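Local coordinates for exopolysaccharide biosynthesis protein (Pantoea stewartii subsp. stewartii DC283, PDB 6TGF) that modifies the glycan biofilm of its bacterium, probably as a hydrolase built on a trimeric, tailspike-like parallel beta-helix fold, at residues K70-R81 / L122-E133; F141-P149 / T179-K187. One frame throughout, in Å; residues are numbered along the deposited sequence.

Overall arrangement
Both contacts lie toward the N-terminal end of the elongated chain, far from its centre, and they follow one another in series: the first closes before the second opens. Contact 1 pairs strand 69-74 with strand 129-134, closing a long loop that contains strands of both small antiparallel sheets of the head-binding region and the helix 109-117. The chain then turns back into strand 139-143, the next neighbour in the same sheet, where Met130 N lies 2.9 Å from Ile143 O. Contact 2 starts on this outermost strand and joins it, with the turn after it, to the 179-187 loop that leads into strand 187-190 of the following mixed sheet. The centres of contact 1 and contact 2 are about 10 Å apart.

Contact 1: residues K70-R81 / L122-E133; sequences KLWIGRAGSDAR and LIANPSHAMALE
Strands 70-74 and 129-133 run antiparallel, their axes 4.6 Å apart at 166°, and three hydrogen-bonded pairs, Lys70-Glu133, Trp72-Ala131 and Gly74-Ala129, join them through six backbone bonds. Leu71, Ile73, Met130 and Leu132 share one face. There Ile73 and Met130 lie side by side, CD1 of the former 3.9 Å from CE of the latter, while Ile73 CG2, anti to its own backbone N, meets His128 CD2 at 3.7 Å. These are the two central strands of a four-stranded antiparallel sheet in the head-binding region; Leu71 packs on Ile105 and Leu107 of the neighbouring strand 105-107, and Ile73 reaches Val89 in the adjoining five-stranded sheet. The other face carries Trp72, Ala131 and Glu133. Glu133 CG approaches Trp72 CZ3 at 3.6 Å, with carboxylate and ring planes 83° apart, and Arg81 CG lies over one indole face near its rim. A bend at chi3 (-59°) turns NE of Arg81 to within 3.2 Å of Glu133 OE2; the oxygen sits well out of the guanidinium plane, so the salt bridge is purely electrostatic. Asp79 OD2, over one guanidinium face toward its rim, completes a salt-bridge network. At the turn, a water links Ala76 N to Ser127 O.

Contact 2: residues F141-P149 / T179-K187; sequences FNIPDVSQP and TRPLFEGAK
Phe141 and Ile143 of the edge strand meet Phe183 in a small apolar cluster, where the outermost strand of the four-stranded head-binding sheet and the type I turn after it, Asp145 to Gln148, face the 179-187 loop. The aromatic pair is offset edge-to-face: the edge of Phe183 is directed at the face of Phe141, with centroids 5.8 Å apart and planes at 67°. Phe183 has chi1 of 49°, which sets its CG between the backbone N and the carbonyl carbon and carries the ring toward the strand. Among the aliphatic contacts, Ile143 CD1 reaches Phe183 CD2 at 3.4 Å, the two side chains crossing at about a right angle. Leu182 CD1 extends the cluster to Phe141 CZ, while Val146 CB packs on Phe183 CB at 3.8 Å. On the far side of this cluster from the strand, Ala186 CB sits over one face of the Phe183 ring, toward its rim.

The polar interactions lie at the turns. Glu184 N donates to Val146 O over 2.6 Å, the one direct hydrogen bond between the two segments. Beyond that bond the Glu184 side chain passes Ser147, and its carboxylate is held by Ser207 OG and Phe208 N. Asp145 OD1 accepts from Ser147 N in an Asx turn. One water bridges the two segments, donating to Gln148 O at 2.6 Å and to Glu184 O at 2.9 Å.

Contact 1: residues K70-R81 / L122-E133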
loop_
_atom_site.group_PDB
_atom_site.type_symbol
_atom_site.label_atom_id
_atom_site.label_comp_id
_atom_site.label_asym_id
_atom_site.label_seq_id
_atom_site.Cartn_x
_atom_site.Cartn_y
_atom_site.Cartn_z
ATOM N N LYS B 70 -47.568 51.407 -4.330
ATOM C CA LYS B 70 -48.526 51.316 -3.196
ATOM C C LYS B 70 -48.416 49.938 -2.536
ATOM O O LYS B 70 -48.460 48.932 -3.268
ATOM C CB LYS B 70 -49.955 51.556 -3.693
ATOM C CG LYS B 70 -50.150 52.788 -4.570
ATOM C CD LYS B 70 -51.355 53.616 -4.188
ATOM C CE LYS B 70 -51.924 54.419 -5.338
ATOM N NZ LYS B 70 -53.077 55.240 -4.901
ATOM N N LEU B 71 -48.297 49.907 -1.203
ATOM C CA LEU B 71 -48.185 48.672 -0.380
ATOM C C LEU B 71 -49.494 48.456 0.393
ATOM O O LEU B 71 -49.988 49.423 1.007
ATOM C CB LEU B 71 -46.988 48.813 0.567
ATOM C CG LEU B 71 -46.757 47.657 1.542
ATOM C CD1 LEU B 71 -46.432 46.368 0.800
ATOM C CD2 LEU B 71 -45.649 47.995 2.526
ATOM N N TRP B 72 -50.024 47.230 0.348
ATOM C CA TRP B 72 -51.235 46.779 1.088
ATOM C C TRP B 72 -50.844 45.672 2.072
ATOM O O TRP B 72 -50.116 44.752 1.660
ATOM C CB TRP B 72 -52.312 46.278 0.117
ATOM C CG TRP B 72 -53.073 47.344 -0.610
ATOM C CD1 TRP B 72 -54.206 47.978 -0.190
ATOM C CD2 TRP B 72 -52.781 47.871 -1.916
ATOM N NE1 TRP B 72 -54.632 48.870 -1.137
ATOM C CE2 TRP B 72 -53.779 48.825 -2.209
ATOM C CE3 TRP B 72 -51.775 47.636 -2.860
ATOM C CZ2 TRP B 72 -53.792 49.547 -3.400
ATOM C CZ3 TRP B 72 -51.792 48.345 -4.041
ATOM C CH2 TRP B 72 -52.787 49.288 -4.306
ATOM N N ILE B 73 -51.316 45.767 3.318
ATOM C CA ILE B 73 -51.227 44.695 4.355
ATOM C C ILE B 73 -52.662 44.286 4.706
ATOM O O ILE B 73 -53.360 45.088 5.353
ATOM C CB ILE B 73 -50.447 45.170 5.600
ATOM C CG1 ILE B 73 -49.190 45.968 5.239
ATOM C CG2 ILE B 73 -50.128 43.995 6.514
ATOM C CD1 ILE B 73 -48.136 45.176 4.500
ATOM N N GLY B 74 -53.085 43.094 4.273
ATOM C CA GLY B 74 -54.472 42.608 4.410
ATOM C C GLY B 74 -54.560 41.341 5.241
ATOM O O GLY B 74 -53.502 40.801 5.618
ATOM N N ARG B 75 -55.787 40.882 5.511
ATOM C CA ARG B 75 -56.074 39.650 6.291
ATOM C C ARG B 75 -55.503 38.439 5.549
ATOM O O ARG B 75 -55.624 38.397 4.308
ATOM C CB ARG B 75 -57.581 39.466 6.490
ATOM C CG ARG B 75 -57.940 38.376 7.493
ATOM C CD ARG B 75 -59.393 37.952 7.442
ATOM N NE ARG B 75 -60.228 38.901 6.719
ATOM C CZ ARG B 75 -60.738 38.709 5.505
ATOM N NH1 ARG B 75 -60.522 37.584 4.844
ATOM N NH2 ARG B 75 -61.476 39.656 4.956
ATOM N N ALA B 76 -54.922 37.491 6.289
ATOM C CA ALA B 76 -54.385 36.216 5.760
ATOM C C ALA B 76 -55.511 35.449 5.053
ATOM O O ALA B 76 -56.552 35.205 5.696
ATOM C CB ALA B 76 -53.776 35.408 6.879
ATOM N N GLY B 77 -55.310 35.121 3.770
ATOM C CA GLY B 77 -56.237 34.326 2.940
ATOM C C GLY B 77 -57.019 35.171 1.945
ATOM O O GLY B 77 -57.934 34.610 1.310
ATOM N N SER B 78 -56.680 36.457 1.797
ATOM C CA SER B 78 -57.403 37.438 0.941
ATOM C C SER B 78 -56.421 38.211 0.054
ATOM O O SER B 78 -55.221 38.231 0.377
ATOM C CB SER B 78 -58.212 38.386 1.786
ATOM O OG SER B 78 -57.367 39.279 2.499
ATOM N N ASP B 79 -56.924 38.823 -1.023
ATOM C CA ASP B 79 -56.219 39.889 -1.783
ATOM C C ASP B 79 -56.300 41.172 -0.948
ATOM O O ASP B 79 -57.422 41.688 -0.774
ATOM C CB ASP B 79 -56.809 40.071 -3.185
ATOM C CG ASP B 79 -56.128 41.143 -4.024
ATOM O OD1 ASP B 79 -55.123 41.712 -3.554
ATOM O OD2 ASP B 79 -56.609 41.402 -5.145
ATOM N N ALA B 80 -55.156 41.659 -0.455
ATOM C CA ALA B 80 -55.041 42.775 0.514
ATOM C C ALA B 80 -55.509 44.100 -0.108
ATOM O O ALA B 80 -55.777 45.038 0.664
ATOM C CB ALA B 80 -53.618 42.881 1.006
ATOM N N ARG B 81 -55.598 44.175 -1.439
ATOM C CA ARG B 81 -55.952 45.410 -2.193
ATOM C C ARG B 81 -57.470 45.633 -2.175
ATOM O O ARG B 81 -57.890 46.803 -2.267
ATOM C CB ARG B 81 -55.462 45.320 -3.641
ATOM C CG ARG B 81 -53.985 44.983 -3.787
ATOM C CD ARG B 81 -53.464 45.331 -5.168
ATOM N NE ARG B 81 -54.200 44.626 -6.209
ATOM C CZ ARG B 81 -53.959 43.379 -6.610
ATOM N NH1 ARG B 81 -52.984 42.669 -6.066
ATOM N NH2 ARG B 81 -54.699 42.844 -7.566
ATOM N N LEU B 122 -43.007 49.061 10.619
ATOM C CA LEU B 122 -44.452 48.801 10.388
ATOM C C LEU B 122 -44.858 47.585 11.226
ATOM O O LEU B 122 -44.405 46.471 10.898
ATOM C CB LEU B 122 -44.699 48.557 8.895
ATOM C CG LEU B 122 -44.440 49.748 7.973
ATOM C CD1 LEU B 122 -44.676 49.367 6.519
ATOM C CD2 LEU B 122 -45.308 50.940 8.351
ATOM N N ILE B 123 -45.646 47.803 12.285
ATOM C CA ILE B 123 -46.195 46.727 13.163
ATOM C C ILE B 123 -47.577 46.324 12.635
ATOM O O ILE B 123 -48.385 47.226 12.329
ATOM C CB ILE B 123 -46.241 47.166 14.643
ATOM C CG1 ILE B 123 -44.835 47.339 15.227
ATOM C CG2 ILE B 123 -47.068 46.201 15.479
ATOM C CD1 ILE B 123 -44.361 48.767 15.278
ATOM N N ALA B 124 -47.825 45.014 12.539
ATOM C CA ALA B 124 -49.116 44.404 12.142
ATOM C C ALA B 124 -49.118 42.923 12.535
ATOM O O ALA B 124 -48.112 42.460 13.111
ATOM C CB ALA B 124 -49.339 44.585 10.660
ATOM N N ASN B 125 -50.212 42.216 12.242
ATOM C CA ASN B 125 -50.360 40.755 12.479
ATOM C C ASN B 125 -49.297 40.026 11.661
ATOM O O ASN B 125 -49.213 40.235 10.453
ATOM C CB ASN B 125 -51.771 40.274 12.124
ATOM C CG ASN B 125 -52.091 38.891 12.650
ATOM O OD1 ASN B 125 -51.216 38.034 12.751
ATOM N ND2 ASN B 125 -53.353 38.659 12.971
ATOM N N PRO B 126 -48.443 39.171 12.275
ATOM C CA PRO B 126 -47.477 38.375 11.514
ATOM C C PRO B 126 -48.172 37.520 10.443
ATOM O O PRO B 126 -47.591 37.315 9.392
ATOM C CB PRO B 126 -46.777 37.501 12.569
ATOM C CG PRO B 126 -47.678 37.565 13.786
ATOM C CD PRO B 126 -48.342 38.923 13.721
ATOM N N SER B 127 -49.387 37.050 10.737
ATOM C CA SER B 127 -50.310 36.409 9.764
ATOM C C SER B 127 -51.052 37.508 8.995
ATOM O O SER B 127 -51.944 38.143 9.589
ATOM C CB SER B 127 -51.266 35.468 10.456
ATOM O OG SER B 127 -51.979 34.688 9.510
ATOM N N HIS B 128 -50.676 37.738 7.734
ATOM C CA HIS B 128 -51.259 38.795 6.865
ATOM C C HIS B 128 -51.040 38.465 5.385
ATOM O O HIS B 128 -50.039 37.795 5.062
ATOM C CB HIS B 128 -50.669 40.168 7.219
ATOM C CG HIS B 128 -49.206 40.290 6.953
ATOM N ND1 HIS B 128 -48.254 39.995 7.909
ATOM C CD2 HIS B 128 -48.528 40.673 5.848
ATOM C CE1 HIS B 128 -47.053 40.190 7.408
ATOM N NE2 HIS B 128 -47.192 40.607 6.143
ATOM N N ALA B 129 -51.963 38.919 4.534
ATOM C CA ALA B 129 -51.790 39.043 3.070
ATOM C C ALA B 129 -50.994 40.320 2.790
ATOM O O ALA B 129 -51.138 41.283 3.569
ATOM C CB ALA B 129 -53.133 39.081 2.384
ATOM N N MET B 130 -50.187 40.323 1.727
ATOM C CA MET B 130 -49.381 41.500 1.308
ATOM C C MET B 130 -49.446 41.639 -0.217
ATOM O O MET B 130 -49.238 40.626 -0.916
ATOM C CB MET B 130 -47.923 41.360 1.756
ATOM C CG MET B 130 -47.127 42.645 1.625
ATOM S SD MET B 130 -45.365 42.396 1.950
ATOM C CE MET B 130 -45.334 42.580 3.732
ATOM N N ALA B 131 -49.728 42.854 -0.697
ATOM C CA ALA B 131 -49.837 43.205 -2.130
ATOM C C ALA B 131 -49.027 44.476 -2.405
ATOM O O ALA B 131 -49.163 45.445 -1.634
ATOM C CB ALA B 131 -51.287 43.382 -2.505
ATOM N N LEU B 132 -48.207 44.454 -3.460
ATOM C CA LEU B 132 -47.417 45.618 -3.938
ATOM C C LEU B 132 -47.771 45.893 -5.403
ATOM O O LEU B 132 -47.648 44.963 -6.226
ATOM C CB LEU B 132 -45.924 45.317 -3.776
ATOM C CG LEU B 132 -44.970 46.442 -4.175
ATOM C CD1 LEU B 132 -45.144 47.659 -3.282
ATOM C CD2 LEU B 132 -43.529 45.962 -4.136
ATOM N N GLU B 133 -48.217 47.120 -5.695
ATOM C CA GLU B 133 -48.382 47.666 -7.068
ATOM C C GLU B 133 -47.353 48.781 -7.276
ATOM O O GLU B 133 -46.971 49.420 -6.275
ATOM C CB GLU B 133 -49.787 48.234 -7.277
ATOM C CG GLU B 133 -50.878 47.182 -7.325
ATOM C CD GLU B 133 -52.243 47.706 -7.741
ATOM O OE1 GLU B 133 -52.457 48.932 -7.662
ATOM O OE2 GLU B 133 -53.090 46.884 -8.149
HETATM O O HOH W 1 -54.586 38.265 9.082
#

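Contact 2: residues F141-P149 / T179-K187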
loop_
_atom_site.group_PDB
_atom_site.type_symbol
_atom_site.label_atom_id
_atom_site.label_comp_id
_atom_site.label_asym_id
_atom_site.label_seq_id
_atom_site.Cartn_x
_atom_site.Cartn_y
_atom_site.Cartn_z
ATOM N N PHE B 141 -46.165 41.908 -6.346
ATOM C CA PHE B 141 -46.660 40.740 -5.569
ATOM C C PHE B 141 -48.186 40.794 -5.462
ATOM O O PHE B 141 -48.769 41.889 -5.578
ATOM C CB PHE B 141 -46.146 40.713 -4.125
ATOM C CG PHE B 141 -44.695 41.052 -3.906
ATOM C CD1 PHE B 141 -43.697 40.159 -4.259
ATOM C CD2 PHE B 141 -44.334 42.237 -3.283
ATOM C CE1 PHE B 141 -42.363 40.466 -4.031
ATOM C CE2 PHE B 141 -43.001 42.542 -3.056
ATOM C CZ PHE B 141 -42.018 41.656 -3.429
ATOM N N ASN B 142 -48.794 39.631 -5.220
ATOM C CA ASN B 142 -50.176 39.482 -4.689
ATOM C C ASN B 142 -50.220 38.187 -3.870
ATOM O O ASN B 142 -50.639 37.149 -4.417
ATOM C CB ASN B 142 -51.228 39.515 -5.800
ATOM C CG ASN B 142 -52.647 39.493 -5.272
ATOM O OD1 ASN B 142 -52.895 39.831 -4.116
ATOM N ND2 ASN B 142 -53.589 39.106 -6.116
ATOM N N ILE B 143 -49.774 38.256 -2.613
ATOM C CA ILE B 143 -49.600 37.082 -1.706
ATOM C C ILE B 143 -50.752 37.073 -0.704
ATOM O O ILE B 143 -50.873 37.988 0.109
ATOM C CB ILE B 143 -48.223 37.128 -1.015
ATOM C CG1 ILE B 143 -47.085 37.210 -2.037
ATOM C CG2 ILE B 143 -48.049 35.943 -0.074
ATOM C CD1 ILE B 143 -45.775 37.702 -1.467
ATOM N N PRO B 144 -51.624 36.038 -0.726
ATOM C CA PRO B 144 -52.782 35.984 0.167
ATOM C C PRO B 144 -52.411 35.629 1.615
ATOM O O PRO B 144 -53.169 35.961 2.502
ATOM C CB PRO B 144 -53.655 34.889 -0.462
ATOM C CG PRO B 144 -52.660 33.959 -1.122
ATOM C CD PRO B 144 -51.539 34.858 -1.602
ATOM N N ASP B 145 -51.273 34.957 1.816
ATOM C CA ASP B 145 -50.731 34.610 3.156
ATOM C C ASP B 145 -49.211 34.463 3.040
ATOM O O ASP B 145 -48.762 33.527 2.351
ATOM C CB ASP B 145 -51.395 33.343 3.704
ATOM C CG ASP B 145 -51.002 32.989 5.130
ATOM O OD1 ASP B 145 -50.406 33.849 5.814
ATOM O OD2 ASP B 145 -51.303 31.854 5.550
ATOM N N VAL B 146 -48.462 35.353 3.699
ATOM C CA VAL B 146 -46.967 35.409 3.651
ATOM C C VAL B 146 -46.384 34.233 4.446
ATOM O O VAL B 146 -45.161 34.031 4.363
ATOM C CB VAL B 146 -46.422 36.761 4.159
ATOM C CG1 VAL B 146 -46.967 37.930 3.354
ATOM C CG2 VAL B 146 -46.668 36.973 5.647
ATOM N N SER B 147 -47.220 33.493 5.184
ATOM C CA SER B 147 -46.832 32.305 5.991
ATOM C C SER B 147 -46.872 31.023 5.146
ATOM O O SER B 147 -46.366 29.995 5.635
ATOM C CB SER B 147 -47.711 32.180 7.209
ATOM O OG SER B 147 -47.671 33.370 7.985
ATOM N N GLN B 148 -47.443 31.076 3.935
ATOM C CA GLN B 148 -47.545 29.916 3.003
ATOM C C GLN B 148 -46.775 30.206 1.717
ATOM O O GLN B 148 -46.831 31.318 1.195
ATOM C CB GLN B 148 -49.008 29.610 2.671
ATOM C CG GLN B 148 -49.833 29.163 3.869
ATOM C CD GLN B 148 -49.224 27.978 4.577
ATOM O OE1 GLN B 148 -48.780 27.018 3.951
ATOM N NE2 GLN B 148 -49.190 28.042 5.898
ATOM N N PRO B 149 -46.044 29.211 1.161
ATOM C CA PRO B 149 -45.348 29.382 -0.116
ATOM C C PRO B 149 -46.304 29.280 -1.315
ATOM O O PRO B 149 -46.265 30.184 -2.130
ATOM C CB PRO B 149 -44.336 28.229 -0.117
ATOM C CG PRO B 149 -45.014 27.142 0.692
ATOM C CD PRO B 149 -45.831 27.873 1.738
ATOM N N THR B 179 -32.928 41.010 9.550
ATOM C CA THR B 179 -33.794 41.190 8.354
ATOM C C THR B 179 -34.914 40.145 8.366
ATOM O O THR B 179 -34.619 38.974 8.076
ATOM C CB THR B 179 -32.981 41.089 7.057
ATOM O OG1 THR B 179 -31.921 42.046 7.114
ATOM C CG2 THR B 179 -33.819 41.322 5.818
ATOM N N ARG B 180 -36.147 40.553 8.676
ATOM C CA ARG B 180 -37.351 39.683 8.584
ATOM C C ARG B 180 -37.638 39.416 7.108
ATOM O O ARG B 180 -37.656 40.350 6.309
ATOM C CB ARG B 180 -38.556 40.335 9.270
ATOM C CG ARG B 180 -39.869 39.589 9.072
ATOM C CD ARG B 180 -40.992 40.130 9.934
ATOM N NE ARG B 180 -41.233 39.307 11.112
ATOM C CZ ARG B 180 -42.263 38.481 11.282
ATOM N NH1 ARG B 180 -43.191 38.351 10.349
ATOM N NH2 ARG B 180 -42.367 37.787 12.402
ATOM N N PRO B 181 -37.849 38.143 6.692
ATOM C CA PRO B 181 -38.277 37.844 5.325
ATOM C C PRO B 181 -39.603 38.538 4.978
ATOM O O PRO B 181 -40.426 38.696 5.862
ATOM C CB PRO B 181 -38.458 36.317 5.304
ATOM C CG PRO B 181 -37.635 35.809 6.472
ATOM C CD PRO B 181 -37.653 36.925 7.495
ATOM N N LEU B 182 -39.772 38.934 3.713
ATOM C CA LEU B 182 -41.027 39.544 3.192
ATOM C C LEU B 182 -42.163 38.520 3.287
ATOM O O LEU B 182 -43.280 38.914 3.678
ATOM C CB LEU B 182 -40.823 39.997 1.742
ATOM C CG LEU B 182 -40.027 41.287 1.552
ATOM C CD1 LEU B 182 -39.826 41.579 0.073
ATOM C CD2 LEU B 182 -40.710 42.463 2.234
ATOM N N PHE B 183 -41.872 37.262 2.942
ATOM C CA PHE B 183 -42.840 36.134 2.923
ATOM C C PHE B 183 -42.095 34.801 3.072
ATOM O O PHE B 183 -40.853 34.780 2.948
ATOM C CB PHE B 183 -43.659 36.170 1.630
ATOM C CG PHE B 183 -42.838 36.312 0.374
ATOM C CD1 PHE B 183 -42.261 35.204 -0.229
ATOM C CD2 PHE B 183 -42.639 37.553 -0.209
ATOM C CE1 PHE B 183 -41.505 35.336 -1.383
ATOM C CE2 PHE B 183 -41.884 37.683 -1.364
ATOM C CZ PHE B 183 -41.316 36.575 -1.948
ATOM N N GLU B 184 -42.846 33.726 3.332
ATOM C CA GLU B 184 -42.333 32.333 3.440
ATOM C C GLU B 184 -41.769 31.908 2.077
ATOM O O GLU B 184 -42.549 31.861 1.101
ATOM C CB GLU B 184 -43.450 31.391 3.897
ATOM C CG GLU B 184 -42.999 29.956 4.121
ATOM C CD GLU B 184 -42.100 29.744 5.326
ATOM O OE1 GLU B 184 -42.323 30.409 6.358
ATOM O OE2 GLU B 184 -41.180 28.909 5.232
ATOM N N GLY B 185 -40.464 31.625 2.020
ATOM C CA GLY B 185 -39.761 31.167 0.806
ATOM C C GLY B 185 -39.077 32.303 0.065
ATOM O O GLY B 185 -38.531 32.040 -1.024
ATOM N N ALA B 186 -39.109 33.520 0.620
ATOM C CA ALA B 186 -38.433 34.722 0.072
ATOM C C ALA B 186 -36.926 34.452 -0.019
ATOM O O ALA B 186 -36.346 34.015 0.994
ATOM C CB ALA B 186 -38.725 35.924 0.935
ATOM N N LYS B 187 -36.329 34.692 -1.190
ATOM C CA LYS B 187 -34.893 34.413 -1.464
ATOM C C LYS B 187 -34.073 35.682 -1.221
ATOM O O LYS B 187 -34.542 36.780 -1.593
ATOM C CB LYS B 187 -34.701 33.894 -2.892
ATOM C CG LYS B 187 -35.292 32.513 -3.145
ATOM C CD LYS B 187 -34.948 31.932 -4.498
ATOM C CE LYS B 187 -36.047 31.047 -5.046
ATOM N NZ LYS B 187 -35.526 30.045 -6.003
HETATM O O HOH W 2 -45.068 33.093 0.508
#